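PDB 1VE2: uroporphyrin-III C-methyltransferase from Thermus thermophilus, which probably transfers methyl groups from S-adenosyl-L-methionine to ring carbons of uroporphyrinogen III. Local coordinates for residues G126-H131 and G223-L228; L150-T155 and L173-P178; T180-L185 and L216-V221; A194-R199 and E208-P213. All blocks are in the same frame, centred on the assembly; numbering follows the deposited sequence.

In the fold
All four contacts gather round the mixed sheet in the second half of the chain. Contact 3 is its inner pairing, strand 181-186 against 214-218. Contact 4, whose centre is about 11 Å from that of contact 3, adds an outermost strand, 194-199, and the loop leading back from it; Leu184 O and Arg196 N, 2.8 Å apart, probably join the two by a hydrogen bond. Contact 1, about 9 Å from contact 3 between centres, sets the short helix after strand 214-218 against the loop leaving helix 119-124, and contact 2, whose centre is about 10 Å from that of contact 3, ties loops beside strand 155-159. Contacts 1 and 2 both also touch the second subunit.

Contact 1 (G126-H131 and G223-L228); sequences GLPLTH and GLYGEL
Tyr225 lays one ring face against Leu127 and ends at Pro128. Its CG stands anti to the carbonyl carbon (chi1 -72°), which carries the ring along the loop until OH donates to Pro128 O at 2.7 Å. That oxygen lies in the ring plane, while the hydroxyl sits 40° out of the carbonyl plane. Leu127 comes over the ring with CB, a CH-pi contact 4.0 Å from the ring centroid, and its methyls spread, Leu127 CD1 near Tyr225 CD2 and CE2, Leu127 CD2 near Tyr225 CD1. A phenylalanine here would probably keep the CH-pi contact with Leu127 but leave the buried Pro128 O without its hydroxyl donor. The contact fastens helix 225-228, just after the mixed sheet's last strand, to the loop after helix 119-124. Gly126, whose positive phi suits glycine, is the C-prime residue of the Schellman motif ending that helix. Pro128 offers a rigid ring, CD 3.7 Å from Leu228 CD1. Leu224 CD1 makes a CH-pi contact over one face of His131, 3.7 Å from the ring centroid; Leu100 of the second subunit also packs on His131. A water donates to both Gly126 O and Leu228 O, each 2.8 Å away.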
loop_
_atom_site.group_PDB
_atom_site.type_symbol
_atom_site.label_atom_id
_atom_site.label_comp_id
_atom_site.label_asym_id
_atom_site.label_seq_id
_atom_site.Cartn_x
_atom_site.Cartn_y
_atom_site.Cartn_z
ATOM N N GLY A 126 -0.702 -13.463 -2.169
ATOM C CA GLY A 126 -1.901 -13.901 -1.476
ATOM C C GLY A 126 -1.697 -14.069 0.015
ATOM O O GLY A 126 -2.324 -14.923 0.646
ATOM N N LEU A 127 -0.822 -13.250 0.586
ATOM C CA LEU A 127 -0.532 -13.328 2.011
ATOM C C LEU A 127 -1.106 -12.123 2.765
ATOM O O LEU A 127 -0.811 -10.978 2.431
ATOM C CB LEU A 127 0.979 -13.396 2.212
ATOM C CG LEU A 127 1.673 -14.499 1.406
ATOM C CD1 LEU A 127 3.173 -14.385 1.618
ATOM C CD2 LEU A 127 1.167 -15.871 1.829
ATOM N N PRO A 128 -1.926 -12.375 3.800
ATOM C CA PRO A 128 -2.544 -11.316 4.605
ATOM C C PRO A 128 -1.647 -10.814 5.739
ATOM O O PRO A 128 -0.786 -11.546 6.231
ATOM C CB PRO A 128 -3.801 -11.995 5.132
ATOM C CG PRO A 128 -3.296 -13.389 5.423
ATOM C CD PRO A 128 -2.442 -13.703 4.191
ATOM N N LEU A 129 -1.851 -9.557 6.138
ATOM C CA LEU A 129 -1.095 -8.940 7.221
ATOM C C LEU A 129 -1.950 -8.926 8.476
ATOM O O LEU A 129 -1.460 -8.693 9.573
ATOM C CB LEU A 129 -0.696 -7.504 6.857
ATOM C CG LEU A 129 0.390 -7.416 5.783
ATOM C CD1 LEU A 129 0.650 -5.955 5.418
ATOM C CD2 LEU A 129 1.660 -8.082 6.303
ATOM N N THR A 130 -3.244 -9.160 8.297
ATOM C CA THR A 130 -4.178 -9.210 9.413
ATOM C C THR A 130 -5.110 -10.386 9.171
ATOM O O THR A 130 -5.325 -10.779 8.027
ATOM C CB THR A 130 -5.013 -7.922 9.515
ATOM O OG1 THR A 130 -5.684 -7.689 8.270
ATOM C CG2 THR A 130 -4.114 -6.729 9.849
ATOM N N HIS A 131 -5.657 -10.944 10.247
ATOM C CA HIS A 131 -6.564 -12.081 10.140
ATOM C C HIS A 131 -7.255 -12.287 11.484
ATOM O O HIS A 131 -6.629 -12.164 12.535
ATOM C CB HIS A 131 -5.782 -13.336 9.740
ATOM C CG HIS A 131 -6.651 -14.493 9.355
ATOM N ND1 HIS A 131 -6.891 -15.558 10.198
ATOM C CD2 HIS A 131 -7.362 -14.739 8.229
ATOM C CE1 HIS A 131 -7.712 -16.408 9.608
ATOM N NE2 HIS A 131 -8.015 -15.934 8.414
ATOM N N GLY A 223 1.724 -17.478 10.541
ATOM C CA GLY A 223 1.507 -18.904 10.720
ATOM C C GLY A 223 0.644 -19.501 9.626
ATOM O O GLY A 223 0.601 -20.716 9.450
ATOM N N LEU A 224 -0.045 -18.646 8.878
ATOM C CA LEU A 224 -0.912 -19.103 7.794
ATOM C C LEU A 224 -0.194 -19.162 6.448
ATOM O O LEU A 224 -0.725 -19.703 5.478
ATOM C CB LEU A 224 -2.093 -18.151 7.632
ATOM C CG LEU A 224 -3.112 -17.956 8.751
ATOM C CD1 LEU A 224 -4.037 -16.810 8.367
ATOM C CD2 LEU A 224 -3.897 -19.238 8.971
ATOM N N TYR A 225 1.006 -18.599 6.393
ATOM C CA TYR A 225 1.745 -18.516 5.142
ATOM C C TYR A 225 2.083 -19.822 4.438
ATOM O O TYR A 225 2.139 -19.862 3.210
ATOM C CB TYR A 225 2.998 -17.667 5.357
ATOM C CG TYR A 225 2.694 -16.181 5.525
ATOM C CD1 TYR A 225 1.387 -15.733 5.754
ATOM C CD2 TYR A 225 3.709 -15.228 5.454
ATOM C CE1 TYR A 225 1.103 -14.371 5.905
ATOM C CE2 TYR A 225 3.436 -13.861 5.605
ATOM C CZ TYR A 225 2.134 -13.444 5.830
ATOM O OH TYR A 225 1.864 -12.103 5.987
ATOM N N GLY A 226 2.300 -20.889 5.202
ATOM C CA GLY A 226 2.618 -22.167 4.590
ATOM C C GLY A 226 1.486 -22.665 3.715
ATOM O O GLY A 226 1.705 -23.159 2.609
ATOM N N GLU A 227 0.262 -22.521 4.201
ATOM C CA GLU A 227 -0.903 -22.974 3.464
ATOM C C GLU A 227 -1.326 -22.012 2.354
ATOM O O GLU A 227 -1.963 -22.421 1.385
ATOM C CB GLU A 227 -2.055 -23.206 4.448
ATOM C CG GLU A 227 -3.405 -23.522 3.818
ATOM C CD GLU A 227 -4.450 -23.904 4.856
ATOM O OE1 GLU A 227 -4.407 -23.353 5.978
ATOM O OE2 GLU A 227 -5.320 -24.742 4.551
ATOM N N LEU A 228 -0.952 -20.742 2.478
ATOM C CA LEU A 228 -1.328 -19.743 1.481
ATOM C C LEU A 228 -0.264 -19.389 0.443
ATOM O O LEU A 228 -0.590 -18.934 -0.655
ATOM C CB LEU A 228 -1.777 -18.461 2.185
ATOM C CG LEU A 228 -3.126 -18.533 2.898
ATOM C CD1 LEU A 228 -3.389 -17.226 3.635
ATOM C CD2 LEU A 228 -4.224 -18.804 1.876
HETATM O O HOH W 1 -2.787 -17.181 -0.865
#

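Contact 2 (L150-T155 and L173-P178); sequences LPRADT and LERFPP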
loop_
_atom_site.group_PDB
_atom_site.type_symbol
_atom_site.label_atom_id
_atom_site.label_comp_id
_atom_site.label_asym_id
_atom_site.label_seq_id
_atom_site.Cartn_x
_atom_site.Cartn_y
_atom_site.Cartn_z
ATOM N N LEU A 150 11.753 -0.452 17.524
ATOM C CA LEU A 150 10.859 -0.885 16.461
ATOM C C LEU A 150 9.429 -0.516 16.851
ATOM O O LEU A 150 9.122 -0.361 18.034
ATOM C CB LEU A 150 10.949 -2.404 16.279
ATOM C CG LEU A 150 12.176 -3.010 15.594
ATOM C CD1 LEU A 150 12.175 -4.519 15.791
ATOM C CD2 LEU A 150 12.160 -2.667 14.110
ATOM N N PRO A 151 8.537 -0.353 15.860
ATOM C CA PRO A 151 7.156 -0.011 16.209
ATOM C C PRO A 151 6.492 -1.215 16.864
ATOM O O PRO A 151 7.100 -2.285 16.953
ATOM C CB PRO A 151 6.523 0.340 14.855
ATOM C CG PRO A 151 7.329 -0.454 13.870
ATOM C CD PRO A 151 8.746 -0.324 14.402
ATOM N N ARG A 152 5.257 -1.035 17.336
ATOM C CA ARG A 152 4.494 -2.118 17.962
ATOM C C ARG A 152 3.170 -2.314 17.232
ATOM O O ARG A 152 2.359 -1.394 17.153
ATOM C CB ARG A 152 4.175 -1.810 19.428
ATOM C CG ARG A 152 5.348 -1.855 20.388
ATOM C CD ARG A 152 4.848 -1.677 21.815
ATOM N NE ARG A 152 5.932 -1.620 22.793
ATOM C CZ ARG A 152 6.719 -2.645 23.111
ATOM N NH1 ARG A 152 6.556 -3.830 22.532
ATOM N NH2 ARG A 152 7.674 -2.484 24.015
ATOM N N ALA A 153 2.957 -3.516 16.707
ATOM C CA ALA A 153 1.725 -3.856 16.000
ATOM C C ALA A 153 1.629 -5.380 16.033
ATOM O O ALA A 153 2.622 -6.053 16.333
ATOM C CB ALA A 153 1.790 -3.357 14.561
ATOM N N ASP A 154 0.462 -5.932 15.728
ATOM C CA ASP A 154 0.320 -7.389 15.749
ATOM C C ASP A 154 1.193 -8.051 14.696
ATOM O O ASP A 154 1.670 -9.170 14.895
ATOM C CB ASP A 154 -1.135 -7.797 15.541
ATOM C CG ASP A 154 -2.019 -7.392 16.705
ATOM O OD1 ASP A 154 -1.480 -7.168 17.808
ATOM O OD2 ASP A 154 -3.244 -7.304 16.518
ATOM N N THR A 155 1.383 -7.358 13.577
ATOM C CA THR A 155 2.213 -7.847 12.476
ATOM C C THR A 155 3.238 -6.772 12.147
ATOM O O THR A 155 2.882 -5.606 11.954
ATOM C CB THR A 155 1.393 -8.102 11.190
ATOM O OG1 THR A 155 0.354 -9.054 11.451
ATOM C CG2 THR A 155 2.304 -8.636 10.072
ATOM N N LEU A 173 13.158 -9.754 19.200
ATOM C CA LEU A 173 12.823 -10.383 20.472
ATOM C C LEU A 173 12.232 -9.364 21.441
ATOM O O LEU A 173 11.539 -9.725 22.394
ATOM C CB LEU A 173 14.070 -11.034 21.080
ATOM C CG LEU A 173 14.590 -12.256 20.319
ATOM C CD1 LEU A 173 15.931 -12.698 20.887
ATOM C CD2 LEU A 173 13.571 -13.377 20.413
ATOM N N GLU A 174 12.508 -8.087 21.187
ATOM C CA GLU A 174 11.994 -7.011 22.023
ATOM C C GLU A 174 10.545 -6.683 21.658
ATOM O O GLU A 174 9.925 -5.816 22.271
ATOM C CB GLU A 174 12.843 -5.753 21.851
ATOM C CG GLU A 174 14.303 -5.925 22.201
ATOM C CD GLU A 174 15.080 -4.639 22.027
ATOM O OE1 GLU A 174 15.131 -4.120 20.889
ATOM O OE2 GLU A 174 15.639 -4.146 23.029
ATOM N N ARG A 175 10.015 -7.378 20.656
ATOM C CA ARG A 175 8.645 -7.150 20.210
ATOM C C ARG A 175 7.871 -8.452 20.073
ATOM O O ARG A 175 6.651 -8.473 20.231
ATOM C CB ARG A 175 8.647 -6.422 18.862
ATOM C CG ARG A 175 9.207 -5.011 18.913
ATOM C CD ARG A 175 8.198 -4.024 19.476
ATOM N NE ARG A 175 8.748 -2.673 19.552
ATOM C CZ ARG A 175 9.407 -2.183 20.598
ATOM N NH1 ARG A 175 9.600 -2.932 21.678
ATOM N NH2 ARG A 175 9.872 -0.940 20.566
ATOM N N PHE A 176 8.589 -9.535 19.779
ATOM C CA PHE A 176 7.969 -10.844 19.599
ATOM C C PHE A 176 8.743 -11.958 20.297
ATOM O O PHE A 176 9.966 -11.893 20.426
ATOM C CB PHE A 176 7.894 -11.174 18.108
ATOM C CG PHE A 176 7.097 -10.186 17.310
ATOM C CD1 PHE A 176 5.723 -10.340 17.164
ATOM C CD2 PHE A 176 7.716 -9.092 16.710
ATOM C CE1 PHE A 176 4.981 -9.421 16.430
ATOM C CE2 PHE A 176 6.977 -8.169 15.974
ATOM C CZ PHE A 176 5.609 -8.337 15.836
ATOM N N PRO A 177 8.034 -12.991 20.765
ATOM C CA PRO A 177 8.721 -14.098 21.434
ATOM C C PRO A 177 9.501 -14.891 20.381
ATOM O O PRO A 177 9.185 -14.830 19.188
ATOM C CB PRO A 177 7.574 -14.889 22.050
ATOM C CG PRO A 177 6.435 -14.630 21.105
ATOM C CD PRO A 177 6.572 -13.158 20.837
ATOM N N PRO A 178 10.528 -15.645 20.805
ATOM C CA PRO A 178 11.338 -16.433 19.870
ATOM C C PRO A 178 10.591 -17.460 19.020
ATOM O O PRO A 178 11.089 -17.871 17.976
ATOM C CB PRO A 178 12.390 -17.068 20.780
ATOM C CG PRO A 178 11.663 -17.220 22.076
ATOM C CD PRO A 178 10.937 -15.901 22.198
HETATM O O HOH W 2 12.741 -2.050 19.462
#
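Leu150 meets Arg175 through its carbonyl, which is gripped side-on by two nitrogens of the guanidinium. Arg175 NH2 donates to Leu150 O at 2.7 Å in the carbonyl plane, on a lone pair, and Arg175 NE donates to the same Leu150 O at 2.8 Å from well above that plane. Both bonds are bent, and the oxygen lies in the guanidinium plane. A bend at chi2 (-78°) turns the arginine chain back to bring this edge to the loop. Pro151 O receives a weak further bond from Arg175 NE, 3.1 Å away. Arg152 then crosses Arg175 at about a right angle: its extended chain lays the guanidinium so that Arg175 CZ stands 3.7 Å over its centre, the planes 42° apart. Arg152 NH2 and Arg175 NH1, two donors 3.1 Å apart, would probably repel, a cost the carbonyls round Arg175 may partly offset; Glu174 O also accepts from Arg175 NH1 at 3.0 Å. Ala153 O comes near Phe176 CZ, and Asp154 O lies at the ring edge, in plane, 3.7 Å from Phe176 CE1, where the slightly positive rim suits it. The Asp154 carboxylate itself turns to Arg136 N. The side-on grip of Arg175 ties the loops leading into strands 155-159 and 181-186, the two neighbours of central strand 214-218 in the mixed sheet, at the dimer interface, where Arg152 packs on Arg152 of the second subunit.

Contact 3 (T180-L185 and L216-V221); sequences TPLALL and LVVGKV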
loop_
_atom_site.group_PDB
_atom_site.type_symbol
_atom_site.label_atom_id
_atom_site.label_comp_id
_atom_site.label_asym_id
_atom_site.label_seq_id
_atom_site.Cartn_x
_atom_site.Cartn_y
_atom_site.Cartn_z
ATOM N N THR A 180 7.641 -16.930 17.574
ATOM C CA THR A 180 6.773 -16.261 16.609
ATOM C C THR A 180 7.112 -16.552 15.152
ATOM O O THR A 180 8.266 -16.447 14.738
ATOM C CB THR A 180 6.797 -14.731 16.815
ATOM O OG1 THR A 180 6.442 -14.430 18.167
ATOM C CG2 THR A 180 5.802 -14.050 15.880
ATOM N N PRO A 181 6.101 -16.936 14.355
ATOM C CA PRO A 181 6.304 -17.235 12.935
ATOM C C PRO A 181 6.918 -16.029 12.228
ATOM O O PRO A 181 6.525 -14.890 12.478
ATOM C CB PRO A 181 4.892 -17.534 12.445
ATOM C CG PRO A 181 4.260 -18.160 13.639
ATOM C CD PRO A 181 4.725 -17.267 14.765
ATOM N N LEU A 182 7.886 -16.291 11.356
ATOM C CA LEU A 182 8.565 -15.237 10.615
ATOM C C LEU A 182 8.790 -15.649 9.165
ATOM O O LEU A 182 9.116 -16.806 8.876
ATOM C CB LEU A 182 9.906 -14.911 11.275
ATOM C CG LEU A 182 10.709 -13.740 10.694
ATOM C CD1 LEU A 182 11.566 -13.123 11.777
ATOM C CD2 LEU A 182 11.560 -14.210 9.529
ATOM N N ALA A 183 8.609 -14.697 8.256
ATOM C CA ALA A 183 8.795 -14.952 6.837
ATOM C C ALA A 183 9.814 -13.998 6.236
ATOM O O ALA A 183 9.887 -12.827 6.605
ATOM C CB ALA A 183 7.470 -14.823 6.109
ATOM N N LEU A 184 10.620 -14.516 5.317
ATOM C CA LEU A 184 11.626 -13.718 4.628
ATOM C C LEU A 184 11.297 -13.836 3.145
ATOM O O LEU A 184 11.323 -14.928 2.584
ATOM C CB LEU A 184 13.031 -14.254 4.915
ATOM C CG LEU A 184 13.511 -14.161 6.367
ATOM C CD1 LEU A 184 14.898 -14.785 6.491
ATOM C CD2 LEU A 184 13.547 -12.706 6.812
ATOM N N LEU A 185 10.967 -12.717 2.512
ATOM C CA LEU A 185 10.601 -12.738 1.105
ATOM C C LEU A 185 11.497 -11.830 0.284
ATOM O O LEU A 185 11.486 -10.608 0.449
ATOM C CB LEU A 185 9.139 -12.314 0.937
ATOM C CG LEU A 185 8.123 -13.016 1.842
ATOM C CD1 LEU A 185 8.144 -12.384 3.228
ATOM C CD2 LEU A 185 6.735 -12.898 1.236
ATOM N N LEU A 216 10.710 -8.723 5.396
ATOM C CA LEU A 216 10.570 -9.566 6.571
ATOM C C LEU A 216 9.187 -9.296 7.150
ATOM O O LEU A 216 8.772 -8.141 7.251
ATOM C CB LEU A 216 11.640 -9.218 7.610
ATOM C CG LEU A 216 11.634 -9.974 8.946
ATOM C CD1 LEU A 216 13.006 -9.828 9.614
ATOM C CD2 LEU A 216 10.536 -9.438 9.860
ATOM N N VAL A 217 8.470 -10.360 7.493
ATOM C CA VAL A 217 7.148 -10.232 8.096
ATOM C C VAL A 217 7.118 -11.159 9.310
ATOM O O VAL A 217 7.389 -12.356 9.191
ATOM C CB VAL A 217 6.021 -10.646 7.124
ATOM C CG1 VAL A 217 4.662 -10.340 7.752
ATOM C CG2 VAL A 217 6.179 -9.925 5.795
ATOM N N VAL A 218 6.796 -10.603 10.476
ATOM C CA VAL A 218 6.748 -11.389 11.700
ATOM C C VAL A 218 5.437 -11.186 12.465
ATOM O O VAL A 218 4.862 -10.095 12.464
ATOM C CB VAL A 218 7.977 -11.065 12.600
ATOM C CG1 VAL A 218 8.046 -9.573 12.888
ATOM C CG2 VAL A 218 7.922 -11.877 13.896
ATOM N N GLY A 219 4.958 -12.254 13.100
ATOM C CA GLY A 219 3.720 -12.175 13.849
ATOM C C GLY A 219 2.885 -13.429 13.678
ATOM O O GLY A 219 3.124 -14.224 12.770
ATOM N N LYS A 220 1.899 -13.603 14.553
ATOM C CA LYS A 220 1.017 -14.763 14.510
ATOM C C LYS A 220 0.359 -15.008 13.153
ATOM O O LYS A 220 0.073 -16.154 12.797
ATOM C CB LYS A 220 -0.075 -14.632 15.580
ATOM C CG LYS A 220 0.442 -14.673 17.014
ATOM C CD LYS A 220 -0.688 -14.530 18.018
ATOM C CE LYS A 220 -0.170 -14.655 19.443
ATOM N NZ LYS A 220 -1.271 -14.544 20.437
ATOM N N VAL A 221 0.120 -13.948 12.384
ATOM C CA VAL A 221 -0.529 -14.115 11.090
ATOM C C VAL A 221 0.344 -14.889 10.097
ATOM O O VAL A 221 -0.165 -15.524 9.180
ATOM C CB VAL A 221 -0.907 -12.751 10.452
ATOM C CG1 VAL A 221 0.347 -12.023 9.983
ATOM C CG2 VAL A 221 -1.885 -12.973 9.296
#
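Strands 181-185 and 216-218 run antiparallel, their axes 4.7 Å apart at closest and 167° from one another in direction. Ala183 and Val217 form the hydrogen-bonded pair, Ala183 N to Val217 O 2.8 Å and Val217 N to Ala183 O 3.0 Å, both nearly straight. Beyond them Gly219 N donates to Pro181 O at 3.1 Å, almost on the line of the carbonyl. The non-hydrogen-bonded pairs, Leu182 with Val218 and Leu184 with Leu216, share one face of the sheet. There Leu216 is central: with CG anti to the backbone N (chi1 178°), it lies alongside Leu184, whose CD2 is 4.0 Å from Leu216 CG, and meets Leu182 at about a right angle, CD1 to CD1 4.2 Å. Leu168 and Leu172 of helix 168-173 cover it. An alanine at Leu216 would probably open a gap beneath that helix and leave the ends of Leu182 and Leu184 less firmly held. On the other face Leu185 CD1 reaches Val217 CG2 at 4.1 Å, while small Ala183 leaves space used by Tyr225 and Leu197. At the end, Thr180 CG2 presses on Val218 CG2 (3.6 Å) and on Gly219, where a positive phi and the neighbouring carbonyl call for glycine. With valine and leucine side chains on both faces, this is the buried antiparallel centre of the mixed sheet of the tetrapyrrole methylase fold.

Contact 4 (A194-R199 and E208-P213); sequences AVRLGR and EGLPSP
This is a surface contact between an edge strand and a loop, in which Ala194 and Arg196 of strand 194-199 are covered chiefly by Leu210. Ala194 supplies a single methyl: its CB lies 3.8 Å from Leu210 CD2 and 4.2 Å from Pro211 CD, and the small side chain lets the loop come close. Arg196, two residues on, is on the same side, facing the loop, and its guanidinium passes Leu210 in the opposite sense, with Leu210 CG over one face, 3.3 Å from Arg196 NE. Arg196 NH2 faces the Glu208 carbonyl edge-on but stays 3.7 Å from Glu208 O, without a hydrogen bond. Strand 194-199 is an outermost strand of the mixed sheet, and the loop carries the chain over neighbouring strand 181-186, where Leu210 packs on Leu184 and Ala186, to strand 214-218. Gly209 suits its turn, because at its positive phi (114°) a side chain would jam against the preceding carbonyl. Arg196 chi3 (-146°) and Leu210 chi1 (-112°) are both off staggered positions at this tight approach, consistent with a strained fit. Arg196 NH1 and Leu210 N, two donors 2.8 Å apart, are too close and form no hydrogen bond, leaving the guanidinium's placing doubtful.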
loop_
_atom_site.group_PDB
_atom_site.type_symbol
_atom_site.label_atom_id
_atom_site.label_comp_id
_atom_site.label_asym_id
_atom_site.label_seq_id
_atom_site.Cartn_x
_atom_site.Cartn_y
_atom_site.Cartn_z
ATOM N N ALA A 194 12.478 -15.558 -3.821
ATOM C CA ALA A 194 12.704 -16.570 -2.797
ATOM C C ALA A 194 11.965 -16.247 -1.501
ATOM O O ALA A 194 12.015 -15.119 -1.012
ATOM C CB ALA A 194 14.201 -16.707 -2.529
ATOM N N VAL A 195 11.282 -17.247 -0.952
ATOM C CA VAL A 195 10.535 -17.089 0.291
ATOM C C VAL A 195 10.933 -18.170 1.290
ATOM O O VAL A 195 10.998 -19.350 0.942
ATOM C CB VAL A 195 9.007 -17.191 0.048
ATOM C CG1 VAL A 195 8.263 -17.072 1.362
ATOM C CG2 VAL A 195 8.559 -16.104 -0.910
ATOM N N ARG A 196 11.212 -17.765 2.526
ATOM C CA ARG A 196 11.577 -18.712 3.576
ATOM C C ARG A 196 10.686 -18.492 4.791
ATOM O O ARG A 196 10.539 -17.364 5.274
ATOM C CB ARG A 196 13.038 -18.546 3.982
ATOM C CG ARG A 196 14.029 -18.790 2.859
ATOM C CD ARG A 196 15.432 -18.900 3.414
ATOM N NE ARG A 196 16.429 -18.359 2.496
ATOM C CZ ARG A 196 17.729 -18.291 2.763
ATOM N NH1 ARG A 196 18.565 -17.777 1.871
ATOM N NH2 ARG A 196 18.194 -18.746 3.919
ATOM N N LEU A 197 10.093 -19.578 5.278
ATOM C CA LEU A 197 9.198 -19.518 6.423
ATOM C C LEU A 197 9.804 -20.221 7.628
ATOM O O LEU A 197 10.399 -21.291 7.500
ATOM C CB LEU A 197 7.860 -20.163 6.060
ATOM C CG LEU A 197 7.233 -19.617 4.775
ATOM C CD1 LEU A 197 5.937 -20.352 4.467
ATOM C CD2 LEU A 197 6.987 -18.125 4.934
ATOM N N GLY A 198 9.652 -19.611 8.798
ATOM C CA GLY A 198 10.193 -20.191 10.013
ATOM C C GLY A 198 9.747 -19.431 11.245
ATOM O O GLY A 198 8.579 -19.064 11.365
ATOM N N ARG A 199 10.681 -19.192 12.159
ATOM C CA ARG A 199 10.387 -18.476 13.394
ATOM C C ARG A 199 11.519 -17.504 13.711
ATOM O O ARG A 199 12.619 -17.619 13.164
ATOM C CB ARG A 199 10.211 -19.470 14.548
ATOM C CG ARG A 199 9.082 -20.473 14.348
ATOM C CD ARG A 199 9.039 -21.497 15.480
ATOM N NE ARG A 199 8.050 -22.551 15.254
ATOM C CZ ARG A 199 6.731 -22.378 15.315
ATOM N NH1 ARG A 199 6.225 -21.184 15.600
ATOM N NH2 ARG A 199 5.914 -23.399 15.089
ATOM N N GLU A 208 20.835 -15.450 6.117
ATOM C CA GLU A 208 22.093 -15.603 5.390
ATOM C C GLU A 208 21.969 -16.497 4.163
ATOM O O GLU A 208 21.672 -17.685 4.277
ATOM C CB GLU A 208 23.173 -16.159 6.326
ATOM C CG GLU A 208 24.559 -16.238 5.700
ATOM C CD GLU A 208 25.619 -16.700 6.682
ATOM O OE1 GLU A 208 25.498 -17.832 7.200
ATOM O OE2 GLU A 208 26.571 -15.931 6.936
ATOM N N GLY A 209 22.197 -15.912 2.990
ATOM C CA GLY A 209 22.100 -16.659 1.750
ATOM C C GLY A 209 20.957 -16.159 0.889
ATOM O O GLY A 209 20.913 -16.407 -0.316
ATOM N N LEU A 210 20.029 -15.440 1.514
ATOM C CA LEU A 210 18.874 -14.897 0.814
ATOM C C LEU A 210 19.241 -13.743 -0.107
ATOM O O LEU A 210 20.056 -12.897 0.243
ATOM C CB LEU A 210 17.837 -14.400 1.823
ATOM C CG LEU A 210 16.515 -15.159 1.934
ATOM C CD1 LEU A 210 15.590 -14.388 2.864
ATOM C CD2 LEU A 210 15.877 -15.314 0.563
ATOM N N PRO A 211 18.639 -13.696 -1.304
ATOM C CA PRO A 211 18.897 -12.631 -2.274
ATOM C C PRO A 211 18.524 -11.259 -1.704
ATOM O O PRO A 211 18.114 -11.139 -0.546
ATOM C CB PRO A 211 17.995 -13.014 -3.436
ATOM C CG PRO A 211 18.057 -14.475 -3.422
ATOM C CD PRO A 211 17.883 -14.788 -1.938
ATOM N N SER A 212 18.659 -10.230 -2.536
ATOM C CA SER A 212 18.325 -8.866 -2.144
ATOM C C SER A 212 17.699 -8.070 -3.293
ATOM O O SER A 212 17.979 -8.325 -4.467
ATOM C CB SER A 212 19.573 -8.138 -1.645
ATOM O OG SER A 212 20.058 -8.716 -0.447
ATOM N N PRO A 213 16.826 -7.100 -2.963
ATOM C CA PRO A 213 16.415 -6.734 -1.602
ATOM C C PRO A 213 15.390 -7.737 -1.082
ATOM O O PRO A 213 14.854 -8.536 -1.849
ATOM C CB PRO A 213 15.816 -5.344 -1.792
ATOM C CG PRO A 213 15.158 -5.470 -3.134
ATOM C CD PRO A 213 16.231 -6.180 -3.948
#